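Long-range contacts in ectonucleotide pyrophosphatase/phosphodiesterase family member 5 (Mus musculus, PDB 5VEO), which probably hydrolyses phosphodiester bonds in a restricted range of nucleotide substrates as a zinc-dependent ectoenzyme: residues 55-60 and 322-327; 183-188 and 227-232; 235-240 and 314-319; 254-259 and 302-307. The protein carries 1 engineered substitution. All blocks are in the same frame, centred on the assembly; numbering follows the deposited sequence.

Contact 1: residues 55-60 and 322-327. Engineered in segment 55-60: A58 (natural residue Thr). With ZN (zinc ion), chain D; AMP (adenosine monophosphate), chain Q.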
# COMPACT_ATOMS: atom_id res chain seq x y z
N ILE A 55 1.21 5.87 -7.30
CA ILE A 55 2.24 4.86 -7.56
C ILE A 55 2.07 3.67 -6.63
O ILE A 55 1.58 3.79 -5.51
CB ILE A 55 3.66 5.47 -7.42
CG1 ILE A 55 3.98 5.85 -5.97
CG2 ILE A 55 3.82 6.66 -8.34
CD1 ILE A 55 5.39 6.37 -5.78
N THR A 56 2.51 2.50 -7.09
CA THR A 56 2.19 1.25 -6.41
C THR A 56 3.25 0.93 -5.35
O THR A 56 3.96 -0.09 -5.39
CB THR A 56 2.03 0.12 -7.44
OG1 THR A 56 3.18 0.02 -8.29
CG2 THR A 56 0.78 0.32 -8.29
N LYS A 57 3.32 1.84 -4.36
CA LYS A 57 4.18 1.76 -3.19
C LYS A 57 3.34 1.75 -1.91
O LYS A 57 2.13 2.00 -1.92
CB LYS A 57 5.19 2.93 -3.16
CG LYS A 57 6.08 3.04 -4.39
CD LYS A 57 7.39 2.45 -4.17
CE LYS A 57 8.43 2.71 -5.21
NZ LYS A 57 9.45 1.60 -5.03
N ALA A 58 3.99 1.49 -0.77
CA ALA A 58 3.28 1.28 0.49
C ALA A 58 2.47 2.49 0.94
O ALA A 58 1.31 2.34 1.34
CB ALA A 58 4.28 0.89 1.58
N TYR A 59 3.08 3.67 0.99
CA TYR A 59 2.38 4.71 1.73
C TYR A 59 1.17 5.22 0.94
O TYR A 59 0.09 5.37 1.52
CB TYR A 59 3.37 5.82 2.16
CG TYR A 59 3.84 5.46 3.54
CD1 TYR A 59 4.50 4.26 3.78
CD2 TYR A 59 3.50 6.23 4.64
CE1 TYR A 59 4.85 3.87 5.07
CE2 TYR A 59 3.85 5.86 5.91
CZ TYR A 59 4.53 4.68 6.13
OH TYR A 59 4.83 4.32 7.42
N PRO A 60 1.26 5.42 -0.38
CA PRO A 60 0.03 5.78 -1.11
C PRO A 60 -1.04 4.70 -1.00
O PRO A 60 -2.23 5.02 -0.84
CB PRO A 60 0.52 5.96 -2.55
CG PRO A 60 1.94 6.26 -2.45
CD PRO A 60 2.45 5.52 -1.25
N LEU A 322 16.61 -6.73 -6.83
CA LEU A 322 16.14 -7.71 -7.81
C LEU A 322 14.63 -7.75 -7.91
O LEU A 322 14.10 -8.24 -8.92
CB LEU A 322 16.68 -9.09 -7.45
CG LEU A 322 18.16 -9.31 -7.82
CD1 LEU A 322 18.64 -10.56 -7.12
CD2 LEU A 322 18.32 -9.40 -9.33
N GLY A 323 13.91 -7.26 -6.91
CA GLY A 323 12.48 -7.07 -7.02
C GLY A 323 12.11 -5.62 -6.74
O GLY A 323 12.68 -4.99 -5.84
N ASN A 324 11.14 -5.11 -7.48
CA ASN A 324 10.61 -3.81 -7.12
C ASN A 324 9.17 -3.65 -7.58
O ASN A 324 8.59 -4.50 -8.28
CB ASN A 324 11.49 -2.68 -7.66
CG ASN A 324 11.41 -1.41 -6.80
OD1 ASN A 324 10.81 -1.37 -5.72
ND2 ASN A 324 11.98 -0.33 -7.33
N HIS A 325 8.59 -2.54 -7.16
CA HIS A 325 7.21 -2.17 -7.42
C HIS A 325 7.15 -0.65 -7.44
O HIS A 325 8.15 0.03 -7.17
CB HIS A 325 6.29 -2.79 -6.36
CG HIS A 325 6.69 -2.42 -4.97
ND1 HIS A 325 6.22 -1.29 -4.34
CD2 HIS A 325 7.60 -2.97 -4.13
CE1 HIS A 325 6.78 -1.19 -3.15
NE2 HIS A 325 7.64 -2.18 -3.00
N GLY A 326 5.98 -0.12 -7.73
CA GLY A 326 5.81 1.30 -7.99
C GLY A 326 5.34 1.59 -9.39
O GLY A 326 4.86 2.71 -9.66
N TYR A 327 5.43 0.60 -10.28
CA TYR A 327 5.05 0.70 -11.67
C TYR A 327 3.54 0.92 -11.85
O TYR A 327 2.74 0.80 -10.92
CB TYR A 327 5.45 -0.58 -12.40
CG TYR A 327 6.92 -0.92 -12.27
CD1 TYR A 327 7.86 -0.35 -13.11
CD2 TYR A 327 7.37 -1.77 -11.28
CE1 TYR A 327 9.21 -0.65 -12.99
CE2 TYR A 327 8.72 -2.07 -11.15
CZ TYR A 327 9.63 -1.51 -12.00
OH TYR A 327 10.96 -1.80 -11.86
ZN ZN D . 8.56 -2.66 -1.22
P AMP Q . 7.26 -0.35 0.24
O1P AMP Q . 6.80 0.83 -0.56
O2P AMP Q . 8.57 -0.93 -0.32
O3P AMP Q . 6.20 -1.44 0.36
O5' AMP Q . 7.58 0.12 1.73
C5' AMP Q . 7.52 -0.84 2.79
C4' AMP Q . 8.53 -0.61 3.88
O4' AMP Q . 8.10 0.49 4.67
C3' AMP Q . 8.66 -1.78 4.85
O3' AMP Q . 9.87 -2.47 4.64
C2' AMP Q . 8.65 -1.15 6.24
O2' AMP Q . 9.71 -1.52 7.07
C1' AMP Q . 8.67 0.34 5.95
N9 AMP Q . 7.89 1.12 6.89
C8 AMP Q . 6.57 1.07 7.10
N7 AMP Q . 6.22 1.97 8.05
C5 AMP Q . 7.37 2.59 8.42
C6 AMP Q . 7.75 3.65 9.38
N6 AMP Q . 6.81 4.25 10.13
N1 AMP Q . 9.05 4.01 9.46
C2 AMP Q . 10.01 3.44 8.72
N3 AMP Q . 9.75 2.47 7.82
C4 AMP Q . 8.47 2.02 7.66
O HOH W 1 12.62 1.86 -5.20
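The imidazole of H325 is swung between its own backbone N and carbonyl carbon (chi1 55°), which sets ND1 against the T56 carbonyl, while K57, bent at chi2 (-98°), carries its chain obliquely past the same ring. H325 ND1 donates to T56 O over 2.8 Å, on a lone pair in the carbonyl plane and close to the ring plane. With ND1 engaged as the donor, the rotation of the ring is fixed and NE2 is presented to zinc at 2.1 Å. K57 CD comes 3.8 Å from H325 CE1, and K57 NZ stands over one ring face, displaced from the ring centre. From there NZ donates to H325 O at 3.0 Å, approaching from out of the carbonyl plane. A water also links NZ to N324 ND2. The absence of a side chain at G326 matters, since a CB there would run into K57 CE.

This is one half of the two-zinc site of the alkaline phosphatase superfamily: D177 and H181 join H325 on its zinc, H225, a ligand of the other zinc, stacks on the H325 ring, and AMP O2P binds the H325 zinc at 1.9 Å. K57 is the N-cap of helix 58-67, whose first residue, A58, is an engineered replacement of threonine, the probable nucleophile as in other family members. A58 N donates to AMP O1P at 2.9 Å with an N-H...O angle of 162°, so the phosphate is held between the helix N-terminus and the metal. Farther along the nucleotide, Y59 OH approaches AMP N7 edge-on to 2.8 Å.

Contact 2: residues 183-188 and 227-232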
# COMPACT_ATOMS: atom_id res chain seq x y z
N VAL A 183 15.50 -10.83 -3.35
CA VAL A 183 15.76 -11.95 -4.25
C VAL A 183 15.03 -11.85 -5.58
O VAL A 183 15.44 -12.52 -6.54
CB VAL A 183 15.46 -13.30 -3.57
CG1 VAL A 183 16.26 -13.43 -2.29
CG2 VAL A 183 13.96 -13.51 -3.34
N GLY A 184 13.99 -11.03 -5.67
CA GLY A 184 13.16 -10.96 -6.85
C GLY A 184 12.03 -11.98 -6.80
O GLY A 184 12.19 -13.09 -6.27
N PRO A 185 10.85 -11.61 -7.32
CA PRO A 185 9.70 -12.52 -7.21
C PRO A 185 9.84 -13.80 -8.00
O PRO A 185 9.08 -14.76 -7.75
CB PRO A 185 8.54 -11.67 -7.73
CG PRO A 185 9.18 -10.65 -8.63
CD PRO A 185 10.51 -10.35 -8.01
N ASP A 186 10.75 -13.86 -8.97
CA ASP A 186 10.97 -15.06 -9.77
C ASP A 186 11.94 -16.01 -9.10
O ASP A 186 12.15 -17.13 -9.61
CB ASP A 186 11.51 -14.71 -11.15
CG ASP A 186 10.54 -13.89 -11.99
OD1 ASP A 186 9.37 -13.77 -11.60
OD2 ASP A 186 10.94 -13.37 -13.05
N SER A 187 12.55 -15.60 -8.01
CA SER A 187 13.53 -16.44 -7.34
C SER A 187 12.86 -17.66 -6.72
O SER A 187 11.79 -17.55 -6.10
CB SER A 187 14.25 -15.65 -6.24
OG SER A 187 15.05 -16.51 -5.45
N PRO A 188 13.47 -18.83 -6.81
CA PRO A 188 12.96 -19.98 -6.06
C PRO A 188 13.00 -19.76 -4.55
O PRO A 188 12.29 -20.46 -3.81
CB PRO A 188 13.86 -21.14 -6.50
CG PRO A 188 15.00 -20.56 -7.20
CD PRO A 188 14.68 -19.13 -7.58
N MET A 227 4.90 -7.24 -7.01
CA MET A 227 6.35 -7.17 -7.16
C MET A 227 6.72 -7.68 -8.54
O MET A 227 6.07 -8.60 -9.06
CB MET A 227 7.05 -8.02 -6.08
CG MET A 227 8.56 -7.86 -5.94
SD MET A 227 9.08 -6.30 -5.16
CE MET A 227 8.47 -6.52 -3.50
N THR A 228 7.73 -7.09 -9.15
CA THR A 228 8.20 -7.55 -10.45
C THR A 228 9.72 -7.70 -10.43
O THR A 228 10.42 -7.07 -9.64
CB THR A 228 7.73 -6.65 -11.62
OG1 THR A 228 7.82 -7.36 -12.87
CG2 THR A 228 8.56 -5.46 -11.79
N GLN A 229 10.20 -8.58 -11.31
CA GLN A 229 11.61 -8.90 -11.39
C GLN A 229 12.39 -7.82 -12.12
O GLN A 229 12.04 -7.43 -13.25
CB GLN A 229 11.81 -10.25 -12.09
CG GLN A 229 13.21 -10.80 -12.00
CD GLN A 229 13.50 -11.48 -10.66
OE1 GLN A 229 12.60 -11.84 -9.91
NE2 GLN A 229 14.77 -11.68 -10.36
N CYS A 230 13.48 -7.40 -11.51
CA CYS A 230 14.41 -6.45 -12.09
C CYS A 230 15.73 -7.14 -12.45
O CYS A 230 15.97 -8.29 -12.08
CB CYS A 230 14.65 -5.29 -11.13
SG CYS A 230 13.12 -4.32 -10.88
N SER A 231 16.57 -6.40 -13.16
CA SER A 231 17.80 -6.96 -13.72
C SER A 231 18.82 -5.86 -13.94
O SER A 231 18.47 -4.78 -14.41
CB SER A 231 17.55 -7.65 -15.05
OG SER A 231 18.79 -8.08 -15.63
N LYS A 232 20.10 -6.18 -13.70
CA LYS A 232 21.16 -5.25 -14.05
C LYS A 232 21.28 -5.03 -15.55
O LYS A 232 21.89 -4.05 -15.97
CB LYS A 232 22.48 -5.74 -13.44
CG LYS A 232 22.46 -5.55 -11.93
CD LYS A 232 23.74 -5.94 -11.23
CE LYS A 232 23.78 -5.31 -9.84
NZ LYS A 232 24.93 -5.78 -9.02
O HOH W 2 16.03 -13.69 -8.86
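P185 and Q229 meet where a type I beta turn, G184 to S187, leaves the end of helix 177-183 and leans on the short strand 228-229, in a part of this alkaline phosphatase-like fold close to the metal centre. The turn is closed by S187 N donating to G184 O, and S187 OG caps L189 N at the start of the next helix.

One direct hydrogen bond joins the segments. Q229 places CG anti to its backbone N (chi1 -169°) and bends at chi2 (80°), which folds the amide back over the turn. OE1 accepts from D186 N at 2.9 Å; the N-H points almost straight at the oxygen, although the donor is tilted from the carbonyl plane by 29°. The same oxygen lies beside G184, where a CB would collide with it; the positive phi of G184 suits the departure from the helix.

Van der Waals contacts add to this bond. P185 CG rests against the T228-Q229 peptide, 3.5 Å from T228 C, and P185 CD meets M227 CG at 3.8 Å. Beyond CG the M227 chain bends away, and the M227 side chain also touches D177 and H181 of helix 177-183. D186 OD2 also approaches Q229 CB to 3.4 Å, its carboxylate turned nearly parallel to the Q229 amide.

A water completes the link through the other branch of the Q229 amide: NE2 donates to it at 2.8 Å, and it in turn donates to V183 O at 2.7 Å.

Contact 3: residues 235-240 and 314-319. With NAG (2-acetamido-2-deoxy-beta-D-glucopyranose), chain J.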
# COMPACT_ATOMS: atom_id res chain seq x y z
N VAL A 235 18.57 -1.35 -16.82
CA VAL A 235 18.85 -0.16 -16.03
C VAL A 235 18.85 1.07 -16.94
O VAL A 235 19.46 1.07 -18.01
CB VAL A 235 20.19 -0.28 -15.29
CG1 VAL A 235 20.59 1.03 -14.69
CG2 VAL A 235 20.10 -1.35 -14.21
N ILE A 236 18.18 2.13 -16.48
CA ILE A 236 18.25 3.46 -17.07
C ILE A 236 19.08 4.31 -16.13
O ILE A 236 18.70 4.49 -14.96
CB ILE A 236 16.85 4.06 -17.28
CG1 ILE A 236 15.97 3.14 -18.12
CG2 ILE A 236 16.96 5.44 -17.90
CD1 ILE A 236 14.62 2.94 -17.54
N GLU A 237 20.20 4.83 -16.61
CA GLU A 237 21.13 5.58 -15.76
C GLU A 237 21.00 7.06 -16.11
O GLU A 237 21.38 7.48 -17.20
CB GLU A 237 22.55 5.07 -15.94
CG GLU A 237 23.49 5.63 -14.91
CD GLU A 237 24.93 5.16 -15.11
OE1 GLU A 237 25.13 4.02 -15.62
OE2 GLU A 237 25.86 5.92 -14.76
N LEU A 238 20.47 7.85 -15.17
CA LEU A 238 20.10 9.22 -15.48
C LEU A 238 21.31 10.06 -15.85
O LEU A 238 21.21 10.97 -16.68
CB LEU A 238 19.37 9.87 -14.30
CG LEU A 238 18.00 9.27 -13.96
CD1 LEU A 238 17.35 9.95 -12.76
CD2 LEU A 238 17.07 9.33 -15.14
N ASP A 239 22.46 9.79 -15.23
CA ASP A 239 23.60 10.67 -15.51
C ASP A 239 24.22 10.40 -16.87
O ASP A 239 25.15 11.12 -17.26
CB ASP A 239 24.61 10.57 -14.36
CG ASP A 239 25.30 9.23 -14.26
OD1 ASP A 239 24.91 8.29 -14.98
OD2 ASP A 239 26.25 9.13 -13.44
N ARG A 240 23.68 9.45 -17.64
CA ARG A 240 24.01 9.37 -19.05
C ARG A 240 23.33 10.47 -19.86
O ARG A 240 23.77 10.76 -20.98
CB ARG A 240 23.60 8.01 -19.62
CG ARG A 240 24.48 6.83 -19.19
CD ARG A 240 24.22 5.57 -20.03
NE ARG A 240 23.97 5.91 -21.44
CZ ARG A 240 23.65 5.06 -22.40
NH1 ARG A 240 23.54 3.76 -22.16
NH2 ARG A 240 23.45 5.52 -23.63
N GLN A 314 20.32 6.86 -10.54
CA GLN A 314 20.80 8.19 -10.83
C GLN A 314 22.23 8.13 -11.32
O GLN A 314 22.59 8.79 -12.30
CB GLN A 314 20.70 9.08 -9.60
CG GLN A 314 20.99 10.50 -9.97
CD GLN A 314 20.69 11.44 -8.86
OE1 GLN A 314 20.68 11.07 -7.68
NE2 GLN A 314 20.41 12.68 -9.22
N ASN A 315 23.05 7.31 -10.69
CA ASN A 315 24.37 7.02 -11.23
C ASN A 315 24.72 5.58 -10.89
O ASN A 315 23.90 4.82 -10.34
CB ASN A 315 25.38 8.06 -10.73
CG ASN A 315 25.65 7.99 -9.24
OD1 ASN A 315 25.35 7.00 -8.59
ND2 ASN A 315 26.24 9.05 -8.69
N LYS A 316 25.95 5.19 -11.25
CA LYS A 316 26.36 3.79 -11.22
C LYS A 316 26.23 3.15 -9.85
O LYS A 316 26.11 1.93 -9.76
CB LYS A 316 27.81 3.65 -11.68
CG LYS A 316 28.09 4.17 -13.06
CD LYS A 316 28.36 3.05 -14.02
CE LYS A 316 28.59 3.61 -15.41
NZ LYS A 316 27.60 3.10 -16.38
N SER A 317 26.27 3.95 -8.78
CA SER A 317 26.28 3.41 -7.43
C SER A 317 24.94 3.60 -6.72
O SER A 317 24.87 3.40 -5.50
CB SER A 317 27.40 4.05 -6.62
OG SER A 317 27.07 5.39 -6.31
N ASP A 318 23.90 3.99 -7.44
CA ASP A 318 22.58 4.08 -6.85
C ASP A 318 22.10 2.67 -6.50
O ASP A 318 22.66 1.66 -6.95
CB ASP A 318 21.62 4.78 -7.82
CG ASP A 318 20.46 5.51 -7.12
OD1 ASP A 318 20.29 5.39 -5.89
OD2 ASP A 318 19.69 6.20 -7.84
N ASP A 319 21.05 2.61 -5.69
CA ASP A 319 20.54 1.34 -5.20
C ASP A 319 19.95 0.51 -6.34
O ASP A 319 19.33 1.04 -7.26
CB ASP A 319 19.47 1.57 -4.14
CG ASP A 319 20.00 2.28 -2.92
OD1 ASP A 319 20.97 1.78 -2.31
OD2 ASP A 319 19.45 3.35 -2.57
C1 NAG J . 26.56 9.10 -7.28
C2 NAG J . 28.09 9.11 -7.06
C3 NAG J . 28.41 9.19 -5.56
C4 NAG J . 27.68 10.36 -4.92
C5 NAG J . 26.19 10.22 -5.19
C6 NAG J . 25.35 11.33 -4.61
C7 NAG J . 29.34 7.89 -8.80
C8 NAG J . 29.87 6.56 -9.23
N2 NAG J . 28.69 7.91 -7.63
O3 NAG J . 29.81 9.31 -5.37
O4 NAG J . 27.92 10.37 -3.52
O5 NAG J . 25.97 10.23 -6.61
O6 NAG J . 25.70 12.59 -5.16
O7 NAG J . 29.49 8.90 -9.49
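E237 and K316 form the ionic part of this contact: NZ donates to OE1 at 2.7 Å on its syn lone pair, the two side chains crossing at about a right angle. E237 reaches out with CG anti to the backbone N (chi1 -169°) and stays extended. Its other oxygen, OE2, lies 2.6 Å from D239 OD1, a separation that suggests one of the two acids is protonated. With an alanine at E237, the K316 ammonium would probably be left without its ionic mate and free to swing.

Just past the parallel strand pair 235-237 and 311-313, Q314 O accepts a weak bond from D239 N at 3.1 Å. Q314 N is satisfied within its own loop by D318 OD2, at 2.8 Å on the anti lone pair; that oxygen also takes H252 ND1. Q314 NE2 turns to Y247 OH. N315 OD1 accepts from S317 N at 3.2 Å, an Asx turn, while N315 ND2 of this N-K-S sequon is bonded covalently to the sugar C1, and the sugar N2 donates to S317 OG at 3.3 Å. The polar bonds thus tie the glycosylated loop to 235-240, with K316 probably offsetting part of the acidic charge of E237 and D239.

Contact 4: residues 254-259 and 302-307. With NAG (2-acetamido-2-deoxy-beta-D-glucopyranose), chain B.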
# COMPACT_ATOMS: atom_id res chain seq x y z
N PRO A 254 10.65 3.11 -9.39
CA PRO A 254 10.62 3.23 -10.85
C PRO A 254 9.86 4.46 -11.34
O PRO A 254 9.66 4.62 -12.56
CB PRO A 254 9.90 1.96 -11.26
CG PRO A 254 8.89 1.76 -10.17
CD PRO A 254 9.59 2.21 -8.90
N VAL A 255 9.47 5.33 -10.43
CA VAL A 255 8.82 6.59 -10.81
C VAL A 255 9.71 7.71 -10.30
O VAL A 255 9.70 8.07 -9.12
CB VAL A 255 7.39 6.68 -10.27
CG1 VAL A 255 6.74 8.01 -10.69
CG2 VAL A 255 6.59 5.48 -10.78
N ALA A 256 10.54 8.23 -11.19
CA ALA A 256 11.48 9.28 -10.84
C ALA A 256 10.74 10.61 -10.78
O ALA A 256 10.19 11.08 -11.79
CB ALA A 256 12.62 9.33 -11.85
N ALA A 257 10.71 11.20 -9.61
CA ALA A 257 10.05 12.48 -9.38
C ALA A 257 11.15 13.52 -9.40
O ALA A 257 12.00 13.54 -8.51
CB ALA A 257 9.30 12.46 -8.05
N ILE A 258 11.15 14.36 -10.44
CA ILE A 258 12.28 15.21 -10.79
C ILE A 258 11.87 16.67 -10.63
O ILE A 258 10.87 17.11 -11.21
CB ILE A 258 12.76 14.91 -12.22
CG1 ILE A 258 13.40 13.52 -12.26
CG2 ILE A 258 13.76 15.99 -12.71
CD1 ILE A 258 13.71 13.01 -13.63
N LEU A 259 12.64 17.40 -9.85
CA LEU A 259 12.46 18.84 -9.66
C LEU A 259 13.64 19.54 -10.31
O LEU A 259 14.72 19.63 -9.70
CB LEU A 259 12.38 19.18 -8.18
CG LEU A 259 12.26 20.67 -7.83
CD1 LEU A 259 11.06 21.28 -8.48
CD2 LEU A 259 12.20 20.81 -6.33
N ILE A 302 8.31 17.16 -13.32
CA ILE A 302 8.61 16.10 -14.27
C ILE A 302 8.51 14.79 -13.52
O ILE A 302 9.07 14.65 -12.43
CB ILE A 302 10.00 16.26 -14.91
CG1 ILE A 302 10.04 17.51 -15.78
CG2 ILE A 302 10.36 15.03 -15.75
CD1 ILE A 302 11.41 17.84 -16.36
N VAL A 303 7.81 13.83 -14.11
CA VAL A 303 7.67 12.50 -13.55
C VAL A 303 8.02 11.53 -14.66
O VAL A 303 7.38 11.55 -15.72
CB VAL A 303 6.25 12.24 -13.01
CG1 VAL A 303 6.08 10.79 -12.56
CG2 VAL A 303 5.95 13.16 -11.86
N ALA A 304 9.06 10.72 -14.44
CA ALA A 304 9.58 9.82 -15.45
C ALA A 304 9.35 8.40 -14.97
O ALA A 304 9.86 8.01 -13.91
CB ALA A 304 11.06 10.08 -15.72
N VAL A 305 8.60 7.62 -15.74
CA VAL A 305 8.09 6.32 -15.32
C VAL A 305 8.81 5.24 -16.10
O VAL A 305 8.74 5.20 -17.34
CB VAL A 305 6.57 6.22 -15.53
CG1 VAL A 305 6.09 4.84 -15.09
CG2 VAL A 305 5.83 7.34 -14.80
N ALA A 306 9.48 4.34 -15.39
CA ALA A 306 10.12 3.20 -16.03
C ALA A 306 9.09 2.11 -16.33
O ALA A 306 8.16 1.89 -15.54
CB ALA A 306 11.22 2.61 -15.16
N ASP A 307 9.27 1.45 -17.47
CA ASP A 307 8.47 0.29 -17.80
C ASP A 307 8.73 -0.85 -16.82
O ASP A 307 9.77 -0.91 -16.15
CB ASP A 307 8.76 -0.20 -19.22
CG ASP A 307 8.26 0.77 -20.28
OD1 ASP A 307 7.25 1.51 -20.05
OD2 ASP A 307 8.88 0.75 -21.37
C1 NAG B . 11.08 -1.54 -23.44
C2 NAG B . 9.71 -2.18 -23.45
C3 NAG B . 9.53 -3.05 -24.70
C4 NAG B . 9.96 -2.34 -25.99
C5 NAG B . 11.32 -1.68 -25.81
C6 NAG B . 11.72 -0.82 -26.99
C7 NAG B . 8.45 -3.01 -21.49
C8 NAG B . 8.48 -3.96 -20.33
N2 NAG B . 9.55 -3.00 -22.25
O3 NAG B . 8.15 -3.39 -24.81
O4 NAG B . 10.08 -3.32 -27.03
O5 NAG B . 11.29 -0.81 -24.68
O6 NAG B . 13.14 -0.75 -27.03
O7 NAG B . 7.48 -2.30 -21.72
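V255 and V303 turn the same branch at each other: each CG1 is anti to its backbone N (chi1 -180° and 174°), and the two methyls meet at 3.4 Å, a close approach for two methyl carbons. They are diagonal neighbours, because V255 is paired with V305, whose CG2 touches V255 CG1 more loosely at 4.3 Å. On the reverse face I258 and I302 stand side by side, I258 CB 4.1 Å from I302 CB. There too I258 CD1 extends over A304 CB. A256 and A304 face each other on this same side; A256 also touches L249, and A304 touches L279, on the flanking strands.

These strands, 255-260 and 302-306, are the middle pair of a four-stranded antiparallel sheet, separate from the eight-stranded sheet of the phosphatase-like fold. The isoleucine face is covered by helix 265-272, through F265, V268 and L272. A256 and A304 make a hydrogen-bonded pair, A256 N to A304 O at 2.8 Å and A304 N to A256 O at 2.9 Å. I258 N gives a further bond to I302 O, returned weakly by I302 N.

At the other end P254, after a cis peptide, sets its CB 4.2 Å from A306 CB, and A306 N donates almost linearly to P254 O at 2.8 Å. D307 lies beside a sugar of a protein-attached glycan, and its OD2 accepts a hydrogen bond from N278 ND2; with an alanine here, that nitrogen would probably lose its carboxylate acceptor.

How the contacts relate
Contact 1 supplies one ligand of a zinc and part of the AMP pocket, and contacts 2 and 4 touch it directly. Strands 228-229 and 323-324 pair between contacts 2 and 1, with N324 O 2.9 Å from T228 N and L322 O 2.8 Å from C230 N; the M227 side chain reaches within about 4 Å of a zinc. Contact 4 also meets contact 1: Y327 CE1 lies 3.2 Å from P254 CB, and the P254 side chain is about 9 Å from AMP. Contact 3 is more remote, its centre about 19 Å from those of contacts 1 and 2, whose segments it adjoins in sequence; it touches contact 4 through I236 CD1 and A306 CB, 4.2 Å apart.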